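Long-range contacts in HTH-type transcriptional regulator cbl (Escherichia coli K12, PDB 2FYI), which may act as an accessory regulator of the cys regulon, as a LysR-family DNA-binding transcription factor linked to the sulphate starvation response: residues L58-E63 with D76-A81; R86-L91 with D181-F186. All blocks are in the same frame, centred on the assembly; numbering follows the deposited sequence.

How the interactions relate
Strand 79-94 serves both contacts, which follow each other in series along the chain. From the N terminus, helix 52-61 comes first; interaction 1 brings its last turn against the start of strand 79-94, closing a short loop of 12 residues that includes strand 66-69. The strand then runs on into the other half of the domain, where interaction 2 opens at 86-91 and closes only 90 residues later, at the loop 181-186. The two loops neither nest nor cross. With centres about 29 Å apart, on opposite sides of the chain's centre, the contacts tie the long strand to a helix in one subdomain and to a loop in the other.

Interaction 1: L58-E63 with D76-A81; sequences LLQNGE and DPQLVA
Leu59 and Leu79 make the apolar part of the contact. CD2 of Leu79 lies 3.6 Å from CB of Leu59, and the two CD1 methyls are 3.9 Å apart; the side chains cross at about a right angle. Both leucines are buried, and Leu79 also rests on Ala56, one turn back in helix 52-61, and on Leu73.

The polar part belongs to Gln60, whose extended chain brings its amide over to the turn before the strand. There Gln60 NE2 comes to 3.0 Å from Asp76 OD2, with the amide and carboxylate planes steeply inclined at 73°. Gln78 approaches the same side chain nearer its base: Gln78 OE1 is 3.3 Å from CG of Gln60, so its closest partner is aliphatic carbon, and the amide plane of Gln78 is turned 67° from that of Gln60.

Local hydrogen bonds shape the two partners. Asp76 begins a type I turn in which Leu79 N donates to Asp76 O. Asp76 OD1 accepts from Gln78 N at 2.7 Å, met from above the carboxylate plane, which makes an Asx turn. With CG anti to its own N (chi1 -175°), the Asp76 carboxylate thus has one oxygen folded onto the turn and the other facing Gln60. The helix finishes in a Schellman motif at Gly62, while Gln60 O accepts a hydrogen bond from Lys196 NZ. Here the C-terminal turn of a helix packs on the entry to a crossover strand, within the first of the two alpha/beta subdomains of the periplasmic-binding-protein-like LysR cofactor-binding fold.

Interaction 2: R86-L91 with D181-F186; sequences RWHHSL and DTRHLF
His89 O, a main-chain carbonyl of strand 79-94, is approached both by the hydroxyl of Thr182, in the loop 181-186, and by a water molecule lodged between loop and strand. This strand is one of the crossovers between the two subdomains of the LysR cofactor-binding fold, and the loop follows strand 177-180, its antiparallel partner. Thr182 OG1 donates to His89 O across 3.0 Å, a weak bond. The water gives a hydrogen to His89 O at 2.9 Å and also sits against Thr182 N, although that second distance is too short to be trusted in detail. The hydroxyl reaches the carbonyl because OG1 is placed between the threonine's own N and carbonyl carbon (chi1 61°), which leaves CG2 of Thr182 to pack 3.8 Å from CB of Leu91.

The loop keeps its shape through Asp181. Asp181 OD1 accepts from Arg183 N at 2.9 Å, almost in line with the C-O bond, an Asx turn, and Asp181 OD2 forms a salt bridge of 3.0 Å with Arg183 NH1. Arg183 NH2 is taken by Glu166, whose OE1 in turn accepts from His88 N, so one carboxylate joins the arginine to the strand. Leu185 N donates to Thr182 O and turns the chain toward Phe186, a buried residue whose ring packs on Leu107 and Leu163. The NE2 of His89 has its hydrogen-bond partner outside the contact, in Thr123 O.

His88 is framed by two parts of the loop. Phe186 O lies at the edge of its imidazole, in the ring plane, and over one face stands CG of Arg183, 3.9 Å from the centroid of the His88 ring and 22° off the normal, in a CH-pi contact.

Interaction 1: L58-E63 with D76-A81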
ATOM      1  N   LEU A  58     -15.699  -5.796  -6.977  1.00 33.89           N
ATOM      2  CA  LEU A  58     -15.962  -6.892  -6.049  1.00 33.69           C
ATOM      3  C   LEU A  58     -17.380  -6.797  -5.534  1.00 34.08           C
ATOM      4  O   LEU A  58     -18.041  -7.803  -5.344  1.00 34.35           O
ATOM      5  CB  LEU A  58     -14.970  -6.899  -4.889  1.00 32.89           C
ATOM      6  CG  LEU A  58     -13.501  -7.173  -5.244  1.00 31.40           C
ATOM      7  CD1 LEU A  58     -12.679  -6.769  -4.064  1.00 31.68           C
ATOM      8  CD2 LEU A  58     -13.236  -8.614  -5.603  1.00 29.19           C
ATOM      9  N   LEU A  59     -17.861  -5.581  -5.321  1.00 34.05           N
ATOM     10  CA  LEU A  59     -19.225  -5.426  -4.870  1.00 34.10           C
ATOM     11  C   LEU A  59     -20.184  -5.847  -5.957  1.00 35.71           C
ATOM     12  O   LEU A  59     -21.132  -6.568  -5.676  1.00 35.37           O
ATOM     13  CB  LEU A  59     -19.505  -3.998  -4.435  1.00 32.47           C
ATOM     14  CG  LEU A  59     -19.052  -3.559  -3.049  1.00 30.90           C
ATOM     15  CD1 LEU A  59     -19.481  -2.123  -2.797  1.00 30.27           C
ATOM     16  CD2 LEU A  59     -19.630  -4.465  -2.006  1.00 29.85           C
ATOM     17  N   GLN A  60     -19.950  -5.412  -7.191  1.00 37.83           N
ATOM     18  CA  GLN A  60     -20.827  -5.790  -8.294  1.00 41.84           C
ATOM     19  C   GLN A  60     -20.940  -7.302  -8.416  1.00 41.42           C
ATOM     20  O   GLN A  60     -22.013  -7.811  -8.662  1.00 42.51           O
ATOM     21  CB  GLN A  60     -20.360  -5.187  -9.617  1.00 43.27           C
ATOM     22  CG  GLN A  60     -20.292  -3.630  -9.615  1.00 46.67           C
ATOM     23  CD  GLN A  60     -19.297  -3.040 -10.661  1.00 47.58           C
ATOM     24  OE1 GLN A  60     -19.085  -3.631 -11.738  1.00 50.20           O
ATOM     25  NE2 GLN A  60     -18.686  -1.873 -10.339  1.00 48.91           N
ATOM     26  N   ASN A  61     -19.839  -8.014  -8.209  1.00 41.04           N
ATOM     27  CA  ASN A  61     -19.784  -9.469  -8.329  1.00 41.40           C
ATOM     28  C   ASN A  61     -20.237 -10.247  -7.117  1.00 41.26           C
ATOM     29  O   ASN A  61     -20.298 -11.459  -7.158  1.00 42.11           O
ATOM     30  CB  ASN A  61     -18.337  -9.888  -8.555  1.00 42.88           C
ATOM     31  CG  ASN A  61     -17.786  -9.368  -9.859  1.00 44.54           C
ATOM     32  OD1 ASN A  61     -18.546  -9.098 -10.792  1.00 44.68           O
ATOM     33  ND2 ASN A  61     -16.455  -9.213  -9.934  1.00 44.73           N
ATOM     34  N   GLY A  62     -20.490  -9.576  -6.010  1.00 41.15           N
ATOM     35  CA  GLY A  62     -20.789 -10.289  -4.780  1.00 40.84           C
ATOM     36  C   GLY A  62     -19.588 -10.939  -4.112  1.00 41.24           C
ATOM     37  O   GLY A  62     -19.729 -11.620  -3.128  1.00 40.51           O
ATOM     38  N   GLU A  63     -18.395 -10.720  -4.642  1.00 43.05           N
ATOM     39  CA  GLU A  63     -17.161 -11.174  -3.992  1.00 44.29           C
ATOM     40  C   GLU A  63     -16.883 -10.479  -2.664  1.00 43.67           C
ATOM     41  O   GLU A  63     -16.045 -10.962  -1.890  1.00 44.55           O
ATOM     42  CB  GLU A  63     -15.947 -10.921  -4.875  1.00 46.46           C
ATOM     43  CG  GLU A  63     -15.942 -11.642  -6.182  1.00 50.20           C
ATOM     44  CD  GLU A  63     -16.113 -13.121  -5.983  1.00 53.40           C
ATOM     45  OE1 GLU A  63     -15.638 -13.653  -4.954  1.00 54.98           O
ATOM     46  OE2 GLU A  63     -16.753 -13.767  -6.847  1.00 55.96           O
ATOM     47  N   ASP A  76     -21.652   5.112  -8.711  1.00 49.39           N
ATOM     48  CA  ASP A  76     -21.826   3.939  -9.530  1.00 49.25           C
ATOM     49  C   ASP A  76     -23.291   3.534  -9.511  1.00 48.19           C
ATOM     50  O   ASP A  76     -23.865   3.292  -8.450  1.00 47.89           O
ATOM     51  CB  ASP A  76     -20.952   2.814  -9.004  1.00 51.73           C
ATOM     52  CG  ASP A  76     -20.992   1.567  -9.882  1.00 53.78           C
ATOM     53  OD1 ASP A  76     -22.022   1.295 -10.578  1.00 53.28           O
ATOM     54  OD2 ASP A  76     -19.956   0.848  -9.835  1.00 55.31           O
ATOM     55  N   PRO A  77     -23.904   3.458 -10.696  1.00 47.18           N
ATOM     56  CA  PRO A  77     -25.313   3.119 -10.836  1.00 46.25           C
ATOM     57  C   PRO A  77     -25.653   1.789 -10.170  1.00 45.68           C
ATOM     58  O   PRO A  77     -26.801   1.566  -9.786  1.00 45.38           O
ATOM     59  CB  PRO A  77     -25.498   2.974 -12.351  1.00 46.30           C
ATOM     60  CG  PRO A  77     -24.432   3.790 -12.949  1.00 47.13           C
ATOM     61  CD  PRO A  77     -23.255   3.681 -12.000  1.00 47.68           C
ATOM     62  N   GLN A  78     -24.683   0.893 -10.035  1.00 45.21           N
ATOM     63  CA  GLN A  78     -25.008  -0.415  -9.469  1.00 44.97           C
ATOM     64  C   GLN A  78     -24.728  -0.540  -7.989  1.00 43.12           C
ATOM     65  O   GLN A  78     -24.918  -1.591  -7.400  1.00 42.48           O
ATOM     66  CB  GLN A  78     -24.256  -1.507 -10.166  1.00 47.60           C
ATOM     67  CG  GLN A  78     -24.816  -1.877 -11.481  1.00 50.30           C
ATOM     68  CD  GLN A  78     -23.860  -2.801 -12.196  1.00 52.76           C
ATOM     69  OE1 GLN A  78     -22.685  -2.985 -11.770  1.00 53.07           O
ATOM     70  NE2 GLN A  78     -24.344  -3.404 -13.290  1.00 53.67           N
ATOM     71  N   LEU A  79     -24.251   0.525  -7.378  1.00 41.19           N
ATOM     72  CA  LEU A  79     -24.055   0.475  -5.946  1.00 39.38           C
ATOM     73  C   LEU A  79     -24.902   1.519  -5.248  1.00 38.62           C
ATOM     74  O   LEU A  79     -25.489   2.382  -5.885  1.00 38.79           O
ATOM     75  CB  LEU A  79     -22.575   0.641  -5.589  1.00 38.82           C
ATOM     76  CG  LEU A  79     -21.608  -0.306  -6.296  1.00 38.03           C
ATOM     77  CD1 LEU A  79     -20.222   0.072  -5.888  1.00 38.41           C
ATOM     78  CD2 LEU A  79     -21.900  -1.779  -5.991  1.00 37.58           C
ATOM     79  N   VAL A  80     -24.964   1.412  -3.930  1.00 37.96           N
ATOM     80  CA  VAL A  80     -25.641   2.384  -3.082  1.00 37.10           C
ATOM     81  C   VAL A  80     -24.647   2.724  -1.968  1.00 36.81           C
ATOM     82  O   VAL A  80     -24.145   1.809  -1.301  1.00 37.55           O
ATOM     83  CB  VAL A  80     -26.873   1.741  -2.419  1.00 36.88           C
ATOM     84  CG1 VAL A  80     -27.541   2.716  -1.478  1.00 36.87           C
ATOM     85  CG2 VAL A  80     -27.856   1.243  -3.460  1.00 36.62           C
ATOM     86  N   ALA A  81     -24.365   4.005  -1.744  1.00 35.55           N
ATOM     87  CA  ALA A  81     -23.319   4.352  -0.806  1.00 34.56           C
ATOM     88  C   ALA A  81     -23.813   5.277   0.283  1.00 34.73           C
ATOM     89  O   ALA A  81     -24.615   6.175   0.033  1.00 34.39           O
ATOM     90  CB  ALA A  81     -22.164   4.967  -1.535  1.00 34.56           C
TER

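Interaction 2: R86-L91 with D181-F186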
ATOM      1  N   ARG A  86     -16.270  12.572   7.298  1.00 31.77           N
ATOM      2  CA  ARG A  86     -15.461  13.455   6.444  1.00 33.13           C
ATOM      3  C   ARG A  86     -14.040  13.690   6.929  1.00 33.17           C
ATOM      4  O   ARG A  86     -13.740  13.551   8.107  1.00 32.56           O
ATOM      5  CB  ARG A  86     -16.169  14.758   6.148  1.00 34.22           C
ATOM      6  CG  ARG A  86     -17.362  14.488   5.314  1.00 37.66           C
ATOM      7  CD  ARG A  86     -18.419  15.494   5.577  1.00 41.85           C
ATOM      8  NE  ARG A  86     -18.528  16.404   4.441  1.00 45.79           N
ATOM      9  CZ  ARG A  86     -17.909  17.585   4.322  1.00 47.75           C
ATOM     10  NH1 ARG A  86     -17.107  18.080   5.290  1.00 48.70           N
ATOM     11  NH2 ARG A  86     -18.108  18.288   3.211  1.00 48.12           N
ATOM     12  N   TRP A  87     -13.153  13.995   5.990  1.00 34.02           N
ATOM     13  CA  TRP A  87     -11.744  14.166   6.312  1.00 34.49           C
ATOM     14  C   TRP A  87     -11.017  15.056   5.339  1.00 35.23           C
ATOM     15  O   TRP A  87     -11.464  15.239   4.200  1.00 36.18           O
ATOM     16  CB  TRP A  87     -11.060  12.832   6.337  1.00 33.81           C
ATOM     17  CG  TRP A  87     -11.053  12.137   5.046  1.00 33.74           C
ATOM     18  CD1 TRP A  87     -11.993  11.282   4.580  1.00 33.48           C
ATOM     19  CD2 TRP A  87     -10.025  12.197   4.042  1.00 34.34           C
ATOM     20  NE1 TRP A  87     -11.621  10.790   3.349  1.00 33.82           N
ATOM     21  CE2 TRP A  87     -10.413  11.335   2.997  1.00 34.44           C
ATOM     22  CE3 TRP A  87      -8.809  12.894   3.928  1.00 33.78           C
ATOM     23  CZ2 TRP A  87      -9.627  11.149   1.846  1.00 34.37           C
ATOM     24  CZ3 TRP A  87      -8.033  12.706   2.787  1.00 33.60           C
ATOM     25  CH2 TRP A  87      -8.450  11.845   1.760  1.00 33.68           C
ATOM     26  N   HIS A  88      -9.890  15.596   5.800  1.00 35.23           N
ATOM     27  CA  HIS A  88      -9.101  16.550   5.034  1.00 35.04           C
ATOM     28  C   HIS A  88      -7.668  16.109   4.909  1.00 34.97           C
ATOM     29  O   HIS A  88      -7.150  15.360   5.744  1.00 34.32           O
ATOM     30  CB  HIS A  88      -9.049  17.873   5.761  1.00 35.57           C
ATOM     31  CG  HIS A  88     -10.299  18.676   5.656  1.00 35.99           C
ATOM     32  ND1 HIS A  88     -10.481  19.634   4.684  1.00 36.49           N
ATOM     33  CD2 HIS A  88     -11.418  18.688   6.413  1.00 35.82           C
ATOM     34  CE1 HIS A  88     -11.665  20.197   4.835  1.00 36.19           C
ATOM     35  NE2 HIS A  88     -12.251  19.643   5.878  1.00 36.05           N
ATOM     36  N   HIS A  89      -6.992  16.623   3.892  1.00 34.71           N
ATOM     37  CA  HIS A  89      -5.557  16.398   3.793  1.00 34.58           C
ATOM     38  C   HIS A  89      -4.809  17.319   4.725  1.00 35.35           C
ATOM     39  O   HIS A  89      -5.219  18.461   4.979  1.00 35.28           O
ATOM     40  CB  HIS A  89      -5.067  16.661   2.391  1.00 33.51           C
ATOM     41  CG  HIS A  89      -5.577  15.688   1.387  1.00 32.83           C
ATOM     42  ND1 HIS A  89      -6.548  16.015   0.466  1.00 32.54           N
ATOM     43  CD2 HIS A  89      -5.256  14.396   1.162  1.00 32.32           C
ATOM     44  CE1 HIS A  89      -6.803  14.961  -0.286  1.00 32.93           C
ATOM     45  NE2 HIS A  89      -6.027  13.967   0.112  1.00 32.45           N
ATOM     46  N   SER A  90      -3.689  16.850   5.230  1.00 35.73           N
ATOM     47  CA  SER A  90      -2.815  17.787   5.872  1.00 37.08           C
ATOM     48  C   SER A  90      -1.380  17.701   5.327  1.00 37.25           C
ATOM     49  O   SER A  90      -1.067  16.870   4.474  1.00 37.85           O
ATOM     50  CB  SER A  90      -2.944  17.738   7.395  1.00 39.03           C
ATOM     51  OG  SER A  90      -2.384  16.568   7.940  1.00 42.00           O
ATOM     52  N   LEU A  91      -0.524  18.619   5.757  1.00 37.01           N
ATOM     53  CA  LEU A  91       0.782  18.758   5.123  1.00 36.49           C
ATOM     54  C   LEU A  91       1.805  18.161   6.055  1.00 35.85           C
ATOM     55  O   LEU A  91       1.877  18.536   7.223  1.00 36.18           O
ATOM     56  CB  LEU A  91       1.075  20.235   4.828  1.00 37.20           C
ATOM     57  CG  LEU A  91       2.340  20.545   4.023  1.00 37.95           C
ATOM     58  CD1 LEU A  91       2.303  19.849   2.703  1.00 38.64           C
ATOM     59  CD2 LEU A  91       2.498  22.011   3.788  1.00 37.33           C
ATOM     60  N   ASP A 181      -1.518  22.226   9.442  1.00 33.73           N
ATOM     61  CA  ASP A 181      -2.955  22.191   9.184  1.00 34.46           C
ATOM     62  C   ASP A 181      -3.265  22.928   7.883  1.00 33.76           C
ATOM     63  O   ASP A 181      -2.965  24.113   7.754  1.00 32.82           O
ATOM     64  CB  ASP A 181      -3.677  22.859  10.364  1.00 37.55           C
ATOM     65  CG  ASP A 181      -5.191  23.053  10.126  1.00 39.89           C
ATOM     66  OD1 ASP A 181      -5.609  23.199   8.960  1.00 41.40           O
ATOM     67  OD2 ASP A 181      -5.978  23.079  11.109  1.00 40.70           O
ATOM     68  N   THR A 182      -3.867  22.237   6.917  1.00 32.92           N
ATOM     69  CA  THR A 182      -4.226  22.876   5.656  1.00 32.74           C
ATOM     70  C   THR A 182      -5.696  22.717   5.284  1.00 33.45           C
ATOM     71  O   THR A 182      -6.034  22.693   4.110  1.00 32.98           O
ATOM     72  CB  THR A 182      -3.373  22.350   4.480  1.00 32.89           C
ATOM     73  OG1 THR A 182      -3.591  20.938   4.307  1.00 33.20           O
ATOM     74  CG2 THR A 182      -1.913  22.604   4.724  1.00 32.55           C
ATOM     75  N   ARG A 183      -6.576  22.607   6.268  1.00 35.95           N
ATOM     76  CA  ARG A 183      -7.997  22.484   5.979  1.00 37.81           C
ATOM     77  C   ARG A 183      -8.535  23.702   5.242  1.00 36.70           C
ATOM     78  O   ARG A 183      -9.482  23.603   4.464  1.00 37.17           O
ATOM     79  CB  ARG A 183      -8.791  22.310   7.258  1.00 40.72           C
ATOM     80  CG  ARG A 183      -8.607  20.997   7.911  1.00 45.46           C
ATOM     81  CD  ARG A 183      -9.098  21.036   9.379  1.00 49.75           C
ATOM     82  NE  ARG A 183      -8.693  19.828  10.120  1.00 53.40           N
ATOM     83  CZ  ARG A 183      -7.428  19.519  10.421  1.00 55.13           C
ATOM     84  NH1 ARG A 183      -6.419  20.324  10.053  1.00 56.09           N
ATOM     85  NH2 ARG A 183      -7.157  18.395  11.082  1.00 55.83           N
ATOM     86  N   HIS A 184      -7.952  24.859   5.494  1.00 34.45           N
ATOM     87  CA  HIS A 184      -8.454  26.044   4.876  1.00 33.12           C
ATOM     88  C   HIS A 184      -8.035  26.128   3.413  1.00 33.22           C
ATOM     89  O   HIS A 184      -8.361  27.072   2.738  1.00 34.33           O
ATOM     90  CB  HIS A 184      -7.997  27.279   5.655  1.00 32.25           C
ATOM     91  CG  HIS A 184      -6.513  27.440   5.715  1.00 32.15           C
ATOM     92  ND1 HIS A 184      -5.688  26.523   6.331  1.00 32.18           N
ATOM     93  CD2 HIS A 184      -5.701  28.416   5.242  1.00 31.71           C
ATOM     94  CE1 HIS A 184      -4.432  26.919   6.223  1.00 31.41           C
ATOM     95  NE2 HIS A 184      -4.411  28.054   5.550  1.00 31.53           N
ATOM     96  N   LEU A 185      -7.330  25.136   2.905  1.00 33.00           N
ATOM     97  CA  LEU A 185      -6.762  25.250   1.568  1.00 32.30           C
ATOM     98  C   LEU A 185      -7.312  24.215   0.632  1.00 32.84           C
ATOM     99  O   LEU A 185      -7.324  24.427  -0.561  1.00 33.52           O
ATOM    100  CB  LEU A 185      -5.245  25.079   1.600  1.00 30.90           C
ATOM    101  CG  LEU A 185      -4.477  26.077   2.452  1.00 29.87           C
ATOM    102  CD1 LEU A 185      -3.000  25.799   2.224  1.00 29.47           C
ATOM    103  CD2 LEU A 185      -4.844  27.469   2.078  1.00 28.30           C
ATOM    104  N   PHE A 186      -7.722  23.076   1.164  1.00 33.30           N
ATOM    105  CA  PHE A 186      -8.333  22.039   0.347  1.00 33.94           C
ATOM    106  C   PHE A 186      -9.758  21.714   0.801  1.00 35.83           C
ATOM    107  O   PHE A 186     -10.109  21.918   1.967  1.00 36.82           O
ATOM    108  CB  PHE A 186      -7.495  20.796   0.433  1.00 32.27           C
ATOM    109  CG  PHE A 186      -6.077  21.019   0.076  1.00 32.16           C
ATOM    110  CD1 PHE A 186      -5.686  21.075  -1.258  1.00 32.07           C
ATOM    111  CD2 PHE A 186      -5.112  21.159   1.061  1.00 31.79           C
ATOM    112  CE1 PHE A 186      -4.335  21.277  -1.603  1.00 31.76           C
ATOM    113  CE2 PHE A 186      -3.759  21.367   0.716  1.00 31.47           C
ATOM    114  CZ  PHE A 186      -3.373  21.428  -0.616  1.00 30.85           C
TER
HETATM  115  O   HOH W   1      -5.029  20.039   7.365  1.00 45.83           O